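Local coordinates for protein beta-glycosidase (Bacteroides caccae, PDB 6T2R) that probably acts as an endo-acting O-glycanase of glycoside hydrolase family 16, cleaving mucin O-glycans as an endo-beta-galactosidase in the human gut, at residues A[46-60]-A[90-103]. Numbering follows the deposited sequence.
Sequences VWSRIPRGKPDWQNT and AQYLTGGLWTKDKR. With SO4 (sulfate ion), chain C.
A short antiparallel pairing joins S48 and R49 to the C-terminal end of strand 92-98, and the loop that follows returns to the same strand at T60. S48 and W98 form a hydrogen-bonded pair: S48 N gives to W98 O at 3.0 Å and W98 N to S48 O at 2.9 Å. Two residues on, I50 N bonds to G96 O, which also accepts from Y68 OH. On the face of S48, the W98 indole lies between I50 CG1 on one side and K100 CE on the other, while P51 CD presses on W98 CZ2 at 3.4 Å. On the face of R49 and L97, L97 CD1 covers one side of the W47 ring; T99 CG2 makes a CH-pi contact over the opposite face, 3.9 Å from the centroid of the six-membered ring, and W47 NE1 bonds to D35. Such antiparallel strands build the curved beta-sandwich (jelly roll) of family 16, and here residues 46-60 border strand 92-98, whose pairing with 74-81 and 228-233 continues the sheet. The K102 chain, extended beyond CG, carries NZ to W47 O, to T44 O and to S48 OG, the last at 2.7 Å. A water held by S48 OG, W98 O and K100 O ties the turn to the strand. At the far end T94 N donates to T60 O, and the two threonine hydroxyls, T60 OG1 and T94 OG1, meet at 2.7 Å. R52, bent at chi2 (53°) and chi3 (54°), bonds through NE to Q61 O and brings NH1 and NH2 to a sulfate, probably from the crystallisation liquor, whose O4 also takes A90 N at 2.7 Å.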
loop_
_atom_site.group_PDB
_atom_site.type_symbol
_atom_site.label_atom_id
_atom_site.label_comp_id
_atom_site.label_asym_id
_atom_site.label_seq_id
_atom_site.Cartn_x
_atom_site.Cartn_y
_atom_site.Cartn_z
ATOM N N VAL A 46 3.494 -15.003 -5.597
ATOM C CA VAL A 46 2.628 -13.845 -5.259
ATOM C C VAL A 46 3.450 -12.569 -5.304
ATOM O O VAL A 46 2.932 -11.595 -5.849
ATOM C CB VAL A 46 1.968 -14.033 -3.881
ATOM C CG1 VAL A 46 1.357 -12.738 -3.389
ATOM C CG2 VAL A 46 0.925 -15.139 -3.928
ATOM N N TRP A 47 4.638 -12.593 -4.693
ATOM C CA TRP A 47 5.487 -11.412 -4.402
ATOM C C TRP A 47 6.770 -11.426 -5.244
ATOM O O TRP A 47 7.285 -12.518 -5.569
ATOM C CB TRP A 47 5.854 -11.365 -2.927
ATOM C CG TRP A 47 4.678 -11.289 -2.013
ATOM C CD1 TRP A 47 4.168 -12.289 -1.240
ATOM C CD2 TRP A 47 3.873 -10.138 -1.755
ATOM N NE1 TRP A 47 3.091 -11.837 -0.525
ATOM C CE2 TRP A 47 2.895 -10.519 -0.807
ATOM C CE3 TRP A 47 3.872 -8.826 -2.230
ATOM C CZ2 TRP A 47 1.951 -9.625 -0.302
ATOM C CZ3 TRP A 47 2.931 -7.953 -1.739
ATOM C CH2 TRP A 47 1.974 -8.349 -0.805
ATOM N N SER A 48 7.244 -10.234 -5.575
ATOM C CA SER A 48 8.587 -9.946 -6.123
ATOM C C SER A 48 9.110 -8.722 -5.383
ATOM O O SER A 48 8.269 -7.860 -4.916
ATOM C CB SER A 48 8.529 -9.706 -7.621
ATOM O OG SER A 48 7.923 -10.786 -8.311
ATOM N N ARG A 49 10.426 -8.637 -5.250
ATOM C CA ARG A 49 11.103 -7.435 -4.711
ATOM C C ARG A 49 10.904 -6.288 -5.689
ATOM O O ARG A 49 10.858 -6.533 -6.927
ATOM C CB ARG A 49 12.587 -7.686 -4.434
ATOM C CG ARG A 49 12.828 -8.703 -3.329
ATOM C CD ARG A 49 14.291 -8.778 -2.904
ATOM N NE ARG A 49 14.407 -9.706 -1.791
ATOM C CZ ARG A 49 15.543 -10.172 -1.276
ATOM N NH1 ARG A 49 16.717 -9.774 -1.718
ATOM N NH2 ARG A 49 15.491 -11.007 -0.271
ATOM N N ILE A 50 10.781 -5.077 -5.155
ATOM C CA ILE A 50 10.520 -3.898 -6.012
ATOM C C ILE A 50 11.863 -3.391 -6.521
ATOM O O ILE A 50 12.743 -3.051 -5.739
ATOM C CB ILE A 50 9.742 -2.802 -5.258
ATOM C CG1 ILE A 50 8.341 -3.250 -4.813
ATOM C CG2 ILE A 50 9.693 -1.539 -6.095
ATOM C CD1 ILE A 50 7.684 -2.305 -3.833
ATOM N N PRO A 51 11.999 -3.154 -7.839
ATOM C CA PRO A 51 13.226 -2.575 -8.362
ATOM C C PRO A 51 13.315 -1.062 -8.118
ATOM O O PRO A 51 12.290 -0.404 -7.868
ATOM C CB PRO A 51 13.148 -2.900 -9.861
ATOM C CG PRO A 51 11.661 -2.940 -10.172
ATOM C CD PRO A 51 10.983 -3.371 -8.884
ATOM N N ARG A 52 14.547 -0.562 -8.222
ATOM C CA ARG A 52 14.920 0.871 -8.301
ATOM C C ARG A 52 14.071 1.572 -9.364
ATOM O O ARG A 52 13.894 1.004 -10.417
ATOM C CB ARG A 52 16.403 0.992 -8.669
ATOM C CG ARG A 52 16.952 2.409 -8.578
ATOM C CD ARG A 52 16.690 3.038 -7.236
ATOM N NE ARG A 52 17.204 2.183 -6.159
ATOM C CZ ARG A 52 18.503 2.054 -5.830
ATOM N NH1 ARG A 52 18.875 1.285 -4.820
ATOM N NH2 ARG A 52 19.441 2.690 -6.511
ATOM N N GLY A 53 13.623 2.794 -9.090
ATOM C CA GLY A 53 13.123 3.734 -10.109
ATOM C C GLY A 53 13.271 5.174 -9.652
ATOM O O GLY A 53 13.680 5.410 -8.461
ATOM N N LYS A 54 12.875 6.098 -10.536
ATOM C CA LYS A 54 13.170 7.552 -10.438
ATOM C C LYS A 54 12.283 8.237 -9.401
ATOM O O LYS A 54 12.792 9.088 -8.676
ATOM C CB LYS A 54 12.983 8.256 -11.787
ATOM C CG LYS A 54 13.555 7.569 -13.025
ATOM C CD LYS A 54 15.056 7.532 -13.072
ATOM C CE LYS A 54 15.663 8.831 -13.555
ATOM N NZ LYS A 54 17.096 8.874 -13.195
ATOM N N PRO A 55 10.955 7.952 -9.273
ATOM C CA PRO A 55 10.117 8.724 -8.342
ATOM C C PRO A 55 10.647 8.630 -6.903
ATOM O O PRO A 55 11.339 7.655 -6.606
ATOM C CB PRO A 55 8.701 8.138 -8.456
ATOM C CG PRO A 55 8.737 7.156 -9.651
ATOM C CD PRO A 55 10.199 6.895 -9.976
ATOM N N ASP A 56 10.335 9.635 -6.069
ATOM C CA ASP A 56 10.813 9.781 -4.663
ATOM C C ASP A 56 10.609 8.475 -3.877
ATOM O O ASP A 56 11.426 8.178 -2.975
ATOM C CB ASP A 56 10.076 10.883 -3.882
ATOM C CG ASP A 56 10.605 12.288 -4.099
ATOM O OD1 ASP A 56 11.462 12.453 -4.976
ATOM O OD2 ASP A 56 10.146 13.213 -3.394
ATOM N N TRP A 57 9.532 7.747 -4.171
ATOM C CA TRP A 57 9.164 6.536 -3.409
ATOM C C TRP A 57 10.091 5.402 -3.823
ATOM O O TRP A 57 10.376 4.565 -2.964
ATOM C CB TRP A 57 7.686 6.182 -3.613
ATOM C CG TRP A 57 7.391 5.445 -4.878
ATOM C CD1 TRP A 57 6.990 5.976 -6.072
ATOM C CD2 TRP A 57 7.454 4.029 -5.074
ATOM N NE1 TRP A 57 6.772 4.986 -6.985
ATOM C CE2 TRP A 57 7.040 3.780 -6.401
ATOM C CE3 TRP A 57 7.778 2.945 -4.248
ATOM C CZ2 TRP A 57 6.967 2.497 -6.931
ATOM C CZ3 TRP A 57 7.722 1.673 -4.787
ATOM C CH2 TRP A 57 7.297 1.455 -6.099
ATOM N N GLN A 58 10.500 5.380 -5.088
ATOM C CA GLN A 58 11.170 4.207 -5.703
ATOM C C GLN A 58 12.695 4.408 -5.779
ATOM O O GLN A 58 13.382 3.456 -6.192
ATOM C CB GLN A 58 10.564 3.939 -7.071
ATOM C CG GLN A 58 10.557 2.458 -7.404
ATOM C CD GLN A 58 10.048 2.241 -8.793
ATOM O OE1 GLN A 58 9.612 3.190 -9.435
ATOM N NE2 GLN A 58 10.091 0.995 -9.244
ATOM N N ASN A 59 13.157 5.619 -5.441
ATOM C CA ASN A 59 14.565 6.050 -5.262
ATOM C C ASN A 59 15.500 5.036 -4.621
ATOM O O ASN A 59 16.698 5.069 -4.930
ATOM C CB ASN A 59 14.674 7.110 -4.165
ATOM C CG ASN A 59 14.775 8.413 -4.854
ATOM O OD1 ASN A 59 14.852 8.364 -6.054
ATOM N ND2 ASN A 59 14.779 9.510 -4.141
ATOM N N THR A 60 15.018 4.383 -3.582
ATOM C CA THR A 60 15.856 3.649 -2.609
ATOM C C THR A 60 15.649 2.146 -2.772
ATOM O O THR A 60 16.328 1.372 -2.030
ATOM C CB THR A 60 15.473 4.147 -1.215
ATOM O OG1 THR A 60 14.053 3.969 -1.075
ATOM C CG2 THR A 60 15.884 5.592 -1.012
ATOM N N ALA A 90 22.210 5.244 -4.515
ATOM C CA ALA A 90 21.257 5.795 -3.521
ATOM C C ALA A 90 21.997 5.938 -2.187
ATOM O O ALA A 90 22.791 5.045 -1.811
ATOM C CB ALA A 90 20.034 4.913 -3.390
ATOM N N GLN A 91 21.747 7.038 -1.502
ATOM C CA GLN A 91 22.236 7.288 -0.129
ATOM C C GLN A 91 21.643 6.256 0.833
ATOM O O GLN A 91 22.333 5.874 1.776
ATOM C CB GLN A 91 21.819 8.703 0.232
ATOM C CG GLN A 91 22.474 9.251 1.482
ATOM C CD GLN A 91 22.239 10.746 1.491
ATOM O OE1 GLN A 91 21.689 11.307 0.543
ATOM N NE2 GLN A 91 22.649 11.412 2.556
ATOM N N TYR A 92 20.415 5.805 0.571
ATOM C CA TYR A 92 19.657 4.880 1.446
ATOM C C TYR A 92 19.042 3.780 0.592
ATOM O O TYR A 92 18.745 4.036 -0.593
ATOM C CB TYR A 92 18.584 5.648 2.205
ATOM C CG TYR A 92 19.132 6.791 3.002
ATOM C CD1 TYR A 92 19.721 6.565 4.225
ATOM C CD2 TYR A 92 19.044 8.098 2.560
ATOM C CE1 TYR A 92 20.241 7.597 4.989
ATOM C CE2 TYR A 92 19.539 9.149 3.321
ATOM C CZ TYR A 92 20.169 8.893 4.527
ATOM O OH TYR A 92 20.673 9.891 5.320
ATOM N N LEU A 93 18.901 2.597 1.184
ATOM C CA LEU A 93 18.329 1.372 0.568
ATOM C C LEU A 93 17.072 0.947 1.347
ATOM O O LEU A 93 17.133 0.893 2.619
ATOM C CB LEU A 93 19.366 0.256 0.605
ATOM C CG LEU A 93 20.661 0.554 -0.134
ATOM C CD1 LEU A 93 21.620 -0.622 0.007
ATOM C CD2 LEU A 93 20.385 0.869 -1.609
ATOM N N THR A 94 15.976 0.655 0.637
ATOM C CA THR A 94 14.720 0.198 1.280
ATOM C C THR A 94 14.252 -1.082 0.597
ATOM O O THR A 94 14.570 -1.284 -0.602
ATOM C CB THR A 94 13.616 1.267 1.256
ATOM O OG1 THR A 94 13.313 1.554 -0.117
ATOM C CG2 THR A 94 13.992 2.510 2.033
ATOM N N GLY A 95 13.559 -1.918 1.366
ATOM C CA GLY A 95 12.926 -3.152 0.865
ATOM C C GLY A 95 11.457 -2.900 0.580
ATOM O O GLY A 95 10.830 -2.080 1.306
ATOM N N GLY A 96 10.950 -3.552 -0.463
ATOM C CA GLY A 96 9.547 -3.518 -0.900
ATOM C C GLY A 96 9.194 -4.768 -1.682
ATOM O O GLY A 96 10.092 -5.335 -2.340
ATOM N N LEU A 97 7.949 -5.224 -1.526
ATOM C CA LEU A 97 7.363 -6.329 -2.302
ATOM C C LEU A 97 6.131 -5.817 -3.056
ATOM O O LEU A 97 5.403 -4.953 -2.504
ATOM C CB LEU A 97 6.957 -7.460 -1.368
ATOM C CG LEU A 97 8.068 -8.189 -0.606
ATOM C CD1 LEU A 97 7.441 -9.342 0.169
ATOM C CD2 LEU A 97 9.159 -8.738 -1.515
ATOM N N TRP A 98 5.880 -6.373 -4.245
ATOM C CA TRP A 98 4.638 -6.112 -5.011
ATOM C C TRP A 98 4.123 -7.386 -5.673
ATOM O O TRP A 98 4.856 -8.394 -5.776
ATOM C CB TRP A 98 4.810 -4.949 -5.987
ATOM C CG TRP A 98 5.787 -5.129 -7.112
ATOM C CD1 TRP A 98 6.291 -6.284 -7.641
ATOM C CD2 TRP A 98 6.297 -4.063 -7.926
ATOM N NE1 TRP A 98 7.110 -6.001 -8.696
ATOM C CE2 TRP A 98 7.140 -4.648 -8.891
ATOM C CE3 TRP A 98 6.117 -2.676 -7.919
ATOM C CZ2 TRP A 98 7.796 -3.894 -9.854
ATOM C CZ3 TRP A 98 6.788 -1.925 -8.857
ATOM C CH2 TRP A 98 7.605 -2.530 -9.819
ATOM N N THR A 99 2.843 -7.387 -5.972
ATOM C CA THR A 99 2.164 -8.558 -6.565
ATOM C C THR A 99 2.052 -8.349 -8.073
ATOM O O THR A 99 1.305 -9.123 -8.692
ATOM C CB THR A 99 0.749 -8.795 -6.026
ATOM O OG1 THR A 99 -0.148 -7.741 -6.395
ATOM C CG2 THR A 99 0.741 -9.009 -4.537
ATOM N N LYS A 100 2.731 -7.330 -8.605
ATOM C CA LYS A 100 2.704 -7.039 -10.045
ATOM C C LYS A 100 2.993 -8.329 -10.820
ATOM O O LYS A 100 3.955 -9.005 -10.496
ATOM C CB LYS A 100 3.731 -5.981 -10.442
ATOM C CG LYS A 100 3.696 -5.630 -11.932
ATOM C CD LYS A 100 4.848 -4.763 -12.390
ATOM C CE LYS A 100 4.787 -3.395 -11.769
ATOM N NZ LYS A 100 5.625 -2.435 -12.512
ATOM N N ASP A 101 2.181 -8.606 -11.831
ATOM C CA ASP A 101 2.348 -9.721 -12.790
ATOM C C ASP A 101 2.108 -11.049 -12.076
ATOM O O ASP A 101 2.242 -12.040 -12.766
ATOM C CB ASP A 101 3.717 -9.680 -13.481
ATOM C CG ASP A 101 3.936 -8.433 -14.354
ATOM O OD1 ASP A 101 3.018 -8.088 -15.111
ATOM O OD2 ASP A 101 5.001 -7.770 -14.237
ATOM N N LYS A 102 1.738 -11.074 -10.787
ATOM C CA LYS A 102 1.548 -12.361 -10.046
ATOM C C LYS A 102 0.168 -12.478 -9.392
ATOM O O LYS A 102 -0.394 -13.572 -9.449
ATOM C CB LYS A 102 2.637 -12.532 -8.983
ATOM C CG LYS A 102 4.024 -12.770 -9.562
ATOM C CD LYS A 102 5.154 -12.970 -8.556
ATOM C CE LYS A 102 6.391 -13.450 -9.282
ATOM N NZ LYS A 102 7.550 -13.458 -8.386
ATOM N N ARG A 103 -0.327 -11.464 -8.679
ATOM C CA ARG A 103 -1.683 -11.566 -8.115
ATOM C C ARG A 103 -2.443 -10.242 -8.306
ATOM O O ARG A 103 -1.964 -9.164 -7.879
ATOM C CB ARG A 103 -1.656 -12.010 -6.651
ATOM C CG ARG A 103 -3.062 -11.940 -6.061
ATOM C CD ARG A 103 -3.180 -12.650 -4.745
ATOM N NE ARG A 103 -3.094 -14.075 -4.987
ATOM C CZ ARG A 103 -4.134 -14.881 -5.196
ATOM N NH1 ARG A 103 -5.364 -14.398 -5.174
ATOM N NH2 ARG A 103 -3.939 -16.176 -5.418
HETATM S S SO4 C . 22.729 1.366 -5.418
HETATM O O1 SO4 C . 21.853 0.461 -4.742
HETATM O O2 SO4 C . 24.028 1.443 -4.744
HETATM O O3 SO4 C . 22.915 0.884 -6.763
HETATM O O4 SO4 C . 22.142 2.692 -5.433
HETATM O O HOH W 1 5.281 -9.646 -8.154
#